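Local structure of 33 kDa chaperonin (1VQ0) at residues A59-T73 against V85-G97. The protein probably acts as a redox-regulated molecular chaperone that keeps thermally unfolding and oxidatively damaged bacterial proteins from aggregating irreversibly. Numbering follows the deposited sequence.
With EDO (1,2-ethanediol), chain F.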
ATOM      1  N   ALA A  59       1.995   0.642 -17.631  1.00 35.07           N
ATOM      2  CA  ALA A  59       1.269   1.877 -17.343  1.00 34.49           C
ATOM      3  C   ALA A  59       0.301   2.347 -18.499  1.00 34.80           C
ATOM      4  O   ALA A  59      -0.855   2.734 -18.250  1.00 36.42           O
ATOM      5  CB  ALA A  59       2.251   2.972 -16.936  1.00 32.76           C
ATOM      6  N   ALA A  60       0.787   2.303 -19.735  1.00 32.03           N
ATOM      7  CA  ALA A  60      -0.008   2.663 -20.901  1.00 32.10           C
ATOM      8  C   ALA A  60      -1.218   1.791 -21.076  1.00 32.01           C
ATOM      9  O   ALA A  60      -2.267   2.273 -21.432  1.00 30.03           O
ATOM     10  CB  ALA A  60       0.800   2.583 -22.135  1.00 30.90           C
ATOM     11  N   LEU A  61      -1.048   0.495 -20.845  1.00 31.97           N
ATOM     12  CA  LEU A  61      -2.138  -0.453 -21.072  1.00 32.10           C
ATOM     13  C   LEU A  61      -3.363  -0.221 -20.201  1.00 31.61           C
ATOM     14  O   LEU A  61      -4.489  -0.594 -20.594  1.00 32.56           O
ATOM     15  CB  LEU A  61      -1.634  -1.899 -20.933  1.00 31.98           C
ATOM     16  CG  LEU A  61      -0.800  -2.391 -22.128  1.00 29.53           C
ATOM     17  CD1 LEU A  61      -0.151  -3.704 -21.788  1.00 31.94           C
ATOM     18  CD2 LEU A  61      -1.557  -2.572 -23.407  1.00 33.65           C
ATOM     19  N   VAL A  62      -3.166   0.392 -19.023  1.00 31.80           N
ATOM     20  CA  VAL A  62      -4.281   0.625 -18.071  1.00 30.70           C
ATOM     21  C   VAL A  62      -4.897   1.998 -18.308  1.00 31.35           C
ATOM     22  O   VAL A  62      -5.963   2.259 -17.785  1.00 32.62           O
ATOM     23  CB  VAL A  62      -3.904   0.467 -16.568  1.00 31.02           C
ATOM     24  CG1 VAL A  62      -3.305  -0.944 -16.278  1.00 32.46           C
ATOM     25  CG2 VAL A  62      -2.872   1.476 -16.181  1.00 29.05           C
ATOM     26  N   THR A  63      -4.283   2.863 -19.136  1.00 31.97           N
ATOM     27  CA  THR A  63      -4.861   4.241 -19.350  1.00 30.92           C
ATOM     28  C   THR A  63      -6.345   4.338 -19.674  1.00 31.02           C
ATOM     29  O   THR A  63      -6.981   5.276 -19.200  1.00 31.30           O
ATOM     30  CB  THR A  63      -4.125   5.087 -20.391  1.00 31.20           C
ATOM     31  OG1 THR A  63      -3.907   4.338 -21.587  1.00 27.67           O
ATOM     32  CG2 THR A  63      -2.700   5.482 -19.876  1.00 30.12           C
ATOM     33  N   PRO A  64      -6.900   3.448 -20.506  1.00 30.95           N
ATOM     34  CA  PRO A  64      -8.347   3.582 -20.900  1.00 31.85           C
ATOM     35  C   PRO A  64      -9.283   3.438 -19.734  1.00 30.63           C
ATOM     36  O   PRO A  64     -10.435   3.772 -19.845  1.00 29.53           O
ATOM     37  CB  PRO A  64      -8.572   2.392 -21.827  1.00 31.06           C
ATOM     38  CG  PRO A  64      -7.203   2.010 -22.251  1.00 31.30           C
ATOM     39  CD  PRO A  64      -6.273   2.292 -21.159  1.00 30.83           C
ATOM     40  N   TRP A  65      -8.751   2.950 -18.610  1.00 31.01           N
ATOM     41  CA  TRP A  65      -9.568   2.524 -17.473  1.00 31.98           C
ATOM     42  C   TRP A  65      -9.340   3.370 -16.260  1.00 32.64           C
ATOM     43  O   TRP A  65      -9.946   3.146 -15.236  1.00 32.27           O
ATOM     44  CB  TRP A  65      -9.339   1.040 -17.178  1.00 31.45           C
ATOM     45  CG  TRP A  65      -9.505   0.200 -18.401  1.00 34.15           C
ATOM     46  CD1 TRP A  65     -10.540   0.282 -19.337  1.00 37.63           C
ATOM     47  CD2 TRP A  65      -8.627  -0.811 -18.878  1.00 31.18           C
ATOM     48  NE1 TRP A  65     -10.319  -0.617 -20.352  1.00 39.15           N
ATOM     49  CE2 TRP A  65      -9.162  -1.305 -20.092  1.00 36.25           C
ATOM     50  CE3 TRP A  65      -7.441  -1.360 -18.408  1.00 39.24           C
ATOM     51  CZ2 TRP A  65      -8.537  -2.308 -20.831  1.00 37.67           C
ATOM     52  CZ3 TRP A  65      -6.819  -2.396 -19.141  1.00 39.15           C
ATOM     53  CH2 TRP A  65      -7.378  -2.854 -20.326  1.00 36.03           C
ATOM     54  N   LEU A  66      -8.516   4.401 -16.384  1.00 34.39           N
ATOM     55  CA  LEU A  66      -8.320   5.342 -15.256  1.00 34.62           C
ATOM     56  C   LEU A  66      -9.533   6.265 -15.006  1.00 34.99           C
ATOM     57  O   LEU A  66     -10.335   6.498 -15.910  1.00 34.78           O
ATOM     58  CB  LEU A  66      -7.034   6.147 -15.468  1.00 35.24           C
ATOM     59  CG  LEU A  66      -5.831   5.296 -15.788  1.00 29.67           C
ATOM     60  CD1 LEU A  66      -4.564   6.167 -16.014  1.00 32.33           C
ATOM     61  CD2 LEU A  66      -5.611   4.270 -14.662  1.00 28.59           C
ATOM     62  N   ALA A  67      -9.690   6.748 -13.761  1.00 34.04           N
ATOM     63  CA  ALA A  67     -10.682   7.766 -13.489  1.00 34.22           C
ATOM     64  C   ALA A  67     -10.290   9.098 -14.156  1.00 35.51           C
ATOM     65  O   ALA A  67      -9.234   9.222 -14.715  1.00 33.63           O
ATOM     66  CB  ALA A  67     -10.855   7.929 -11.999  1.00 34.36           C
ATOM     67  N   GLU A  68     -11.168  10.096 -14.126  1.00 38.41           N
ATOM     68  CA  GLU A  68     -10.893  11.400 -14.767  1.00 40.34           C
ATOM     69  C   GLU A  68      -9.790  12.119 -13.980  1.00 39.76           C
ATOM     70  O   GLU A  68      -9.873  12.241 -12.781  1.00 40.29           O
ATOM     71  CB  GLU A  68     -12.174  12.251 -14.739  1.00 41.60           C
ATOM     72  CG  GLU A  68     -12.058  13.605 -15.481  1.00 47.48           C
ATOM     73  CD  GLU A  68     -13.185  14.621 -15.159  1.00 52.10           C
ATOM     74  OE1 GLU A  68     -14.018  14.396 -14.213  1.00 54.66           O
ATOM     75  OE2 GLU A  68     -13.231  15.662 -15.863  1.00 56.97           O
ATOM     76  N   LYS A  69      -8.758  12.594 -14.643  1.00 40.52           N
ATOM     77  CA  LYS A  69      -7.635  13.264 -13.959  1.00 41.40           C
ATOM     78  C   LYS A  69      -6.825  12.339 -13.049  1.00 40.35           C
ATOM     79  O   LYS A  69      -6.076  12.807 -12.191  1.00 44.05           O
ATOM     80  CB  LYS A  69      -8.102  14.504 -13.186  1.00 42.70           C
ATOM     81  CG  LYS A  69      -8.647  15.638 -14.117  1.00 46.59           C
ATOM     82  CD  LYS A  69      -9.373  16.705 -13.331  1.00 51.09           C
ATOM     83  CE  LYS A  69      -9.989  17.733 -14.308  1.00 54.72           C
ATOM     84  NZ  LYS A  69     -10.683  18.868 -13.641  1.00 58.85           N
ATOM     85  N   GLU A  70      -6.908  11.032 -13.241  1.00 37.00           N
ATOM     86  CA  GLU A  70      -6.034  10.148 -12.466  1.00 34.54           C
ATOM     87  C   GLU A  70      -4.598  10.137 -12.956  1.00 33.29           C
ATOM     88  O   GLU A  70      -4.342  10.122 -14.162  1.00 30.78           O
ATOM     89  CB  GLU A  70      -6.602   8.732 -12.461  1.00 33.09           C
ATOM     90  CG  GLU A  70      -5.716   7.745 -11.678  1.00 36.98           C
ATOM     91  CD  GLU A  70      -6.391   6.393 -11.502  1.00 32.89           C
ATOM     92  OE1 GLU A  70      -7.542   6.276 -11.876  1.00 27.17           O
ATOM     93  OE2 GLU A  70      -5.740   5.446 -11.045  1.00 35.29           O
ATOM     94  N   ARG A  71      -3.646  10.146 -12.029  1.00 33.09           N
ATOM     95  CA  ARG A  71      -2.313   9.604 -12.302  1.00 33.83           C
ATOM     96  C   ARG A  71      -2.152   8.240 -11.620  1.00 32.76           C
ATOM     97  O   ARG A  71      -2.359   8.116 -10.422  1.00 32.10           O
ATOM     98  CB  ARG A  71      -1.197  10.518 -11.780  1.00 35.36           C
ATOM     99  CG  ARG A  71      -1.171  11.858 -12.390  1.00 40.10           C
ATOM    100  CD  ARG A  71      -0.245  12.795 -11.702  1.00 45.35           C
ATOM    101  NE  ARG A  71      -0.198  14.049 -12.452  1.00 52.08           N
ATOM    102  CZ  ARG A  71       0.652  15.028 -12.211  1.00 52.97           C
ATOM    103  NH1 ARG A  71       1.507  14.908 -11.200  1.00 55.99           N
ATOM    104  NH2 ARG A  71       0.630  16.128 -12.961  1.00 50.76           N
ATOM    105  N   TRP A  72      -1.726   7.253 -12.410  1.00 33.08           N
ATOM    106  CA  TRP A  72      -1.534   5.873 -12.021  1.00 30.48           C
ATOM    107  C   TRP A  72      -0.065   5.597 -12.110  1.00 30.47           C
ATOM    108  O   TRP A  72       0.496   5.763 -13.166  1.00 31.90           O
ATOM    109  CB  TRP A  72      -2.293   5.035 -12.987  1.00 29.43           C
ATOM    110  CG  TRP A  72      -2.433   3.624 -12.689  1.00 31.29           C
ATOM    111  CD1 TRP A  72      -3.522   3.026 -12.112  1.00 30.65           C
ATOM    112  CD2 TRP A  72      -1.478   2.585 -12.945  1.00 30.16           C
ATOM    113  NE1 TRP A  72      -3.303   1.668 -12.004  1.00 28.88           N
ATOM    114  CE2 TRP A  72      -2.048   1.379 -12.505  1.00 34.37           C
ATOM    115  CE3 TRP A  72      -0.211   2.541 -13.566  1.00 33.48           C
ATOM    116  CZ2 TRP A  72      -1.402   0.147 -12.670  1.00 34.88           C
ATOM    117  CZ3 TRP A  72       0.428   1.350 -13.682  1.00 33.12           C
ATOM    118  CH2 TRP A  72      -0.180   0.157 -13.274  1.00 34.15           C
ATOM    119  N   THR A  73       0.578   5.191 -10.999  1.00 30.10           N
ATOM    120  CA  THR A  73       2.030   4.982 -10.965  1.00 30.23           C
ATOM    121  C   THR A  73       2.389   3.546 -10.554  1.00 32.19           C
ATOM    122  O   THR A  73       2.000   3.056  -9.465  1.00 31.29           O
ATOM    123  CB  THR A  73       2.693   5.929  -9.980  1.00 31.06           C
ATOM    124  OG1 THR A  73       2.342   7.290 -10.260  1.00 30.12           O
ATOM    125  CG2 THR A  73       4.228   5.866 -10.052  1.00 30.39           C
ATOM    126  N   VAL A  85      12.262   0.981 -10.528  1.00 34.54           N
ATOM    127  CA  VAL A  85      11.611   1.224 -11.797  1.00 34.17           C
ATOM    128  C   VAL A  85      10.242   1.836 -11.542  1.00 35.19           C
ATOM    129  O   VAL A  85       9.393   1.218 -10.876  1.00 33.75           O
ATOM    130  CB  VAL A  85      11.407  -0.088 -12.580  1.00 33.99           C
ATOM    131  CG1 VAL A  85      10.925   0.198 -13.957  1.00 35.21           C
ATOM    132  CG2 VAL A  85      12.667  -0.872 -12.642  1.00 37.01           C
ATOM    133  N   VAL A  86      10.024   3.031 -12.109  1.00 34.29           N
ATOM    134  CA  VAL A  86       8.825   3.828 -11.863  1.00 33.83           C
ATOM    135  C   VAL A  86       8.194   4.265 -13.207  1.00 34.00           C
ATOM    136  O   VAL A  86       8.857   4.847 -14.076  1.00 33.56           O
ATOM    137  CB  VAL A  86       9.159   5.100 -11.015  1.00 33.67           C
ATOM    138  CG1 VAL A  86       7.930   5.906 -10.736  1.00 32.93           C
ATOM    139  CG2 VAL A  86       9.755   4.732  -9.712  1.00 33.76           C
ATOM    140  N   ALA A  87       6.939   3.918 -13.411  1.00 32.84           N
ATOM    141  CA  ALA A  87       6.250   4.351 -14.603  1.00 31.59           C
ATOM    142  C   ALA A  87       4.907   4.885 -14.260  1.00 32.54           C
ATOM    143  O   ALA A  87       4.135   4.195 -13.600  1.00 34.38           O
ATOM    144  CB  ALA A  87       6.159   3.243 -15.616  1.00 29.72           C
ATOM    145  N   GLN A  88       4.648   6.131 -14.689  1.00 33.43           N
ATOM    146  CA  GLN A  88       3.360   6.783 -14.471  1.00 32.98           C
ATOM    147  C   GLN A  88       2.605   6.994 -15.785  1.00 33.03           C
ATOM    148  O   GLN A  88       3.198   7.384 -16.759  1.00 33.91           O
ATOM    149  CB  GLN A  88       3.595   8.092 -13.821  1.00 31.25           C
ATOM    150  CG  GLN A  88       2.341   8.826 -13.413  1.00 30.98           C
ATOM    151  CD  GLN A  88       2.677  10.019 -12.595  1.00 32.04           C
ATOM    152  OE1 GLN A  88       2.845  11.114 -13.127  1.00 37.18           O
ATOM    153  NE2 GLN A  88       2.752   9.841 -11.293  1.00 31.28           N
ATOM    154  N   SER A  89       1.317   6.695 -15.781  1.00 33.18           N
ATOM    155  CA  SER A  89       0.364   7.031 -16.831  1.00 32.24           C
ATOM    156  C   SER A  89      -0.810   7.890 -16.310  1.00 33.05           C
ATOM    157  O   SER A  89      -1.051   7.984 -15.109  1.00 33.50           O
ATOM    158  CB  SER A  89      -0.198   5.770 -17.450  1.00 32.52           C
ATOM    159  OG  SER A  89      -0.973   5.057 -16.512  1.00 31.34           O
ATOM    160  N   THR A  90      -1.509   8.539 -17.239  1.00 33.43           N
ATOM    161  CA  THR A  90      -2.581   9.447 -16.913  1.00 33.32           C
ATOM    162  C   THR A  90      -3.851   9.176 -17.705  1.00 33.14           C
ATOM    163  O   THR A  90      -3.847   8.486 -18.732  1.00 33.08           O
ATOM    164  CB  THR A  90      -2.180  10.902 -17.198  1.00 33.51           C
ATOM    165  OG1 THR A  90      -2.072  11.080 -18.604  1.00 30.19           O
ATOM    166  CG2 THR A  90      -0.793  11.175 -16.694  1.00 34.33           C
ATOM    167  N   SER A  91      -4.930   9.796 -17.244  1.00 33.17           N
ATOM    168  CA  SER A  91      -6.187   9.704 -17.951  1.00 36.20           C
ATOM    169  C   SER A  91      -6.127  10.380 -19.354  1.00 37.08           C
ATOM    170  O   SER A  91      -6.912  10.028 -20.225  1.00 36.98           O
ATOM    171  CB  SER A  91      -7.317  10.267 -17.112  1.00 36.06           C
ATOM    172  OG  SER A  91      -7.000  11.552 -16.658  1.00 38.25           O
ATOM    173  N   GLU A  92      -5.152  11.279 -19.571  1.00 37.52           N
ATOM    174  CA  GLU A  92      -4.937  11.944 -20.868  1.00 39.25           C
ATOM    175  C   GLU A  92      -4.014  11.140 -21.795  1.00 37.35           C
ATOM    176  O   GLU A  92      -3.459  11.677 -22.757  1.00 36.65           O
ATOM    177  CB  GLU A  92      -4.350  13.366 -20.709  1.00 40.60           C
ATOM    178  CG  GLU A  92      -4.875  14.203 -19.556  1.00 48.34           C
ATOM    179  CD  GLU A  92      -4.073  13.952 -18.274  1.00 57.29           C
ATOM    180  OE1 GLU A  92      -2.825  14.174 -18.294  1.00 62.91           O
ATOM    181  OE2 GLU A  92      -4.688  13.520 -17.257  1.00 60.78           O
ATOM    182  N   PHE A  93      -3.829   9.860 -21.473  1.00 36.35           N
ATOM    183  CA  PHE A  93      -3.114   8.914 -22.312  1.00 34.21           C
ATOM    184  C   PHE A  93      -1.631   9.287 -22.475  1.00 34.00           C
ATOM    185  O   PHE A  93      -0.995   8.982 -23.506  1.00 33.88           O
ATOM    186  CB  PHE A  93      -3.822   8.775 -23.669  1.00 33.94           C
ATOM    187  CG  PHE A  93      -5.191   8.166 -23.577  1.00 34.14           C
ATOM    188  CD1 PHE A  93      -5.337   6.802 -23.418  1.00 33.67           C
ATOM    189  CD2 PHE A  93      -6.331   8.958 -23.621  1.00 34.11           C
ATOM    190  CE1 PHE A  93      -6.589   6.233 -23.326  1.00 34.72           C
ATOM    191  CE2 PHE A  93      -7.621   8.399 -23.541  1.00 35.35           C
ATOM    192  CZ  PHE A  93      -7.739   7.024 -23.394  1.00 37.11           C
ATOM    193  N   THR A  94      -1.055   9.950 -21.462  1.00 33.64           N
ATOM    194  CA  THR A  94       0.374  10.194 -21.473  1.00 32.26           C
ATOM    195  C   THR A  94       1.116   9.322 -20.458  1.00 33.77           C
ATOM    196  O   THR A  94       0.523   8.752 -19.555  1.00 35.68           O
ATOM    197  CB  THR A  94       0.731  11.698 -21.253  1.00 32.01           C
ATOM    198  OG1 THR A  94       0.504  12.069 -19.885  1.00 32.08           O
ATOM    199  CG2 THR A  94      -0.139  12.619 -22.109  1.00 25.18           C
ATOM    200  N   VAL A  95       2.422   9.221 -20.636  1.00 32.18           N
ATOM    201  CA  VAL A  95       3.264   8.482 -19.720  1.00 33.41           C
ATOM    202  C   VAL A  95       4.578   9.228 -19.418  1.00 32.51           C
ATOM    203  O   VAL A  95       5.010  10.085 -20.154  1.00 28.90           O
ATOM    204  CB  VAL A  95       3.628   7.051 -20.187  1.00 33.26           C
ATOM    205  CG1 VAL A  95       2.405   6.224 -20.346  1.00 32.39           C
ATOM    206  CG2 VAL A  95       4.413   7.054 -21.497  1.00 34.75           C
ATOM    207  N   ARG A  96       5.186   8.848 -18.317  1.00 31.62           N
ATOM    208  CA  ARG A  96       6.539   9.232 -18.027  1.00 32.07           C
ATOM    209  C   ARG A  96       7.080   8.223 -17.023  1.00 31.46           C
ATOM    210  O   ARG A  96       6.328   7.475 -16.434  1.00 32.11           O
ATOM    211  CB  ARG A  96       6.609  10.660 -17.489  1.00 33.03           C
ATOM    212  CG  ARG A  96       5.752  10.907 -16.218  1.00 32.05           C
ATOM    213  CD  ARG A  96       5.943  12.308 -15.651  1.00 32.12           C
ATOM    214  NE  ARG A  96       5.221  12.480 -14.417  1.00 26.63           N
ATOM    215  CZ  ARG A  96       5.205  13.560 -13.667  1.00 33.01           C
ATOM    216  NH1 ARG A  96       5.955  14.620 -13.982  1.00 31.64           N
ATOM    217  NH2 ARG A  96       4.469  13.559 -12.548  1.00 27.78           N
ATOM    218  N   GLY A  97       8.377   8.235 -16.830  1.00 29.02           N
ATOM    219  CA  GLY A  97       9.047   7.158 -16.114  1.00 30.32           C
ATOM    220  C   GLY A  97      10.544   7.332 -15.973  1.00 30.03           C
ATOM    221  O   GLY A  97      11.126   8.202 -16.606  1.00 32.06           O
TER
HETATM  222  C1  EDO F 303      -6.315   0.793 -12.575  1.00 34.69           C
HETATM  223  O1  EDO F 303      -5.770   0.102 -11.469  1.00 35.39           O
HETATM  224  C2  EDO F 303      -7.813   0.635 -12.838  1.00 36.52           C
HETATM  225  O2  EDO F 303      -8.274  -0.729 -12.956  1.00 37.35           O
HETATM  226  O   HOH W   1      -8.383   7.505 -19.718  1.00 37.10           O
HETATM  227  O   HOH W   2       2.952  12.652  -9.680  1.00 24.26           O
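Gln88 and Thr73 face each other as a non-hydrogen-bonded antiparallel pair, and their side chains supply the bond the backbone omits there: Gln88 NE2 donates to Thr73 OG1 at 2.8 Å, almost perfectly straight (178°) and within the amide plane. With CG trans to the backbone N (chi1 -174°) and an extended chain, the Gln88 amide lies across the same sheet face, where Arg71 CD rests 3.8 Å from its OE1. Arg96, from the next strand, grips that OE1 side-on through NE and NH2, both from one face of the amide. Arg96 NH2 also lies 3.5 Å from Arg71 NH1; Asp244 salt-bridges both guanidinium groups beside the zinc site and probably offsets their like charges. With an alanine here instead of Gln88, Thr73 OG1 would probably lose its donor and Arg96 NE and NH2 the oxygen they share, leaving Asp244 a larger part in holding that guanidinium.

The opposite face of the hairpin, carrying Trp72 and Ser89, packs on the last part of helix 46-62 and the 3-10 turn that follows. Ser89, paired with Trp72 by two backbone bonds, turns OG onto Ala59 O (2.9 Å), approaching from above the carbonyl plane. Its CB presses against Thr63 CG2 at a tight 3.5 Å, while Val62 CG2 sits over the centre of the Trp72 ring. Farther out, Thr63 OG1 reaches Phe93 CD1 at 3.4 Å, and Leu66 CD1 lies against the Thr90 carbonyl group.

The chemistry is therefore divided between the faces: close apolar packing and one serine bond join sheet to helix, whereas on the other the Gln88 amide oxygen holds Arg96, and the Asp244 carboxylate, shared by both arginines, probably helps fix them near the metal.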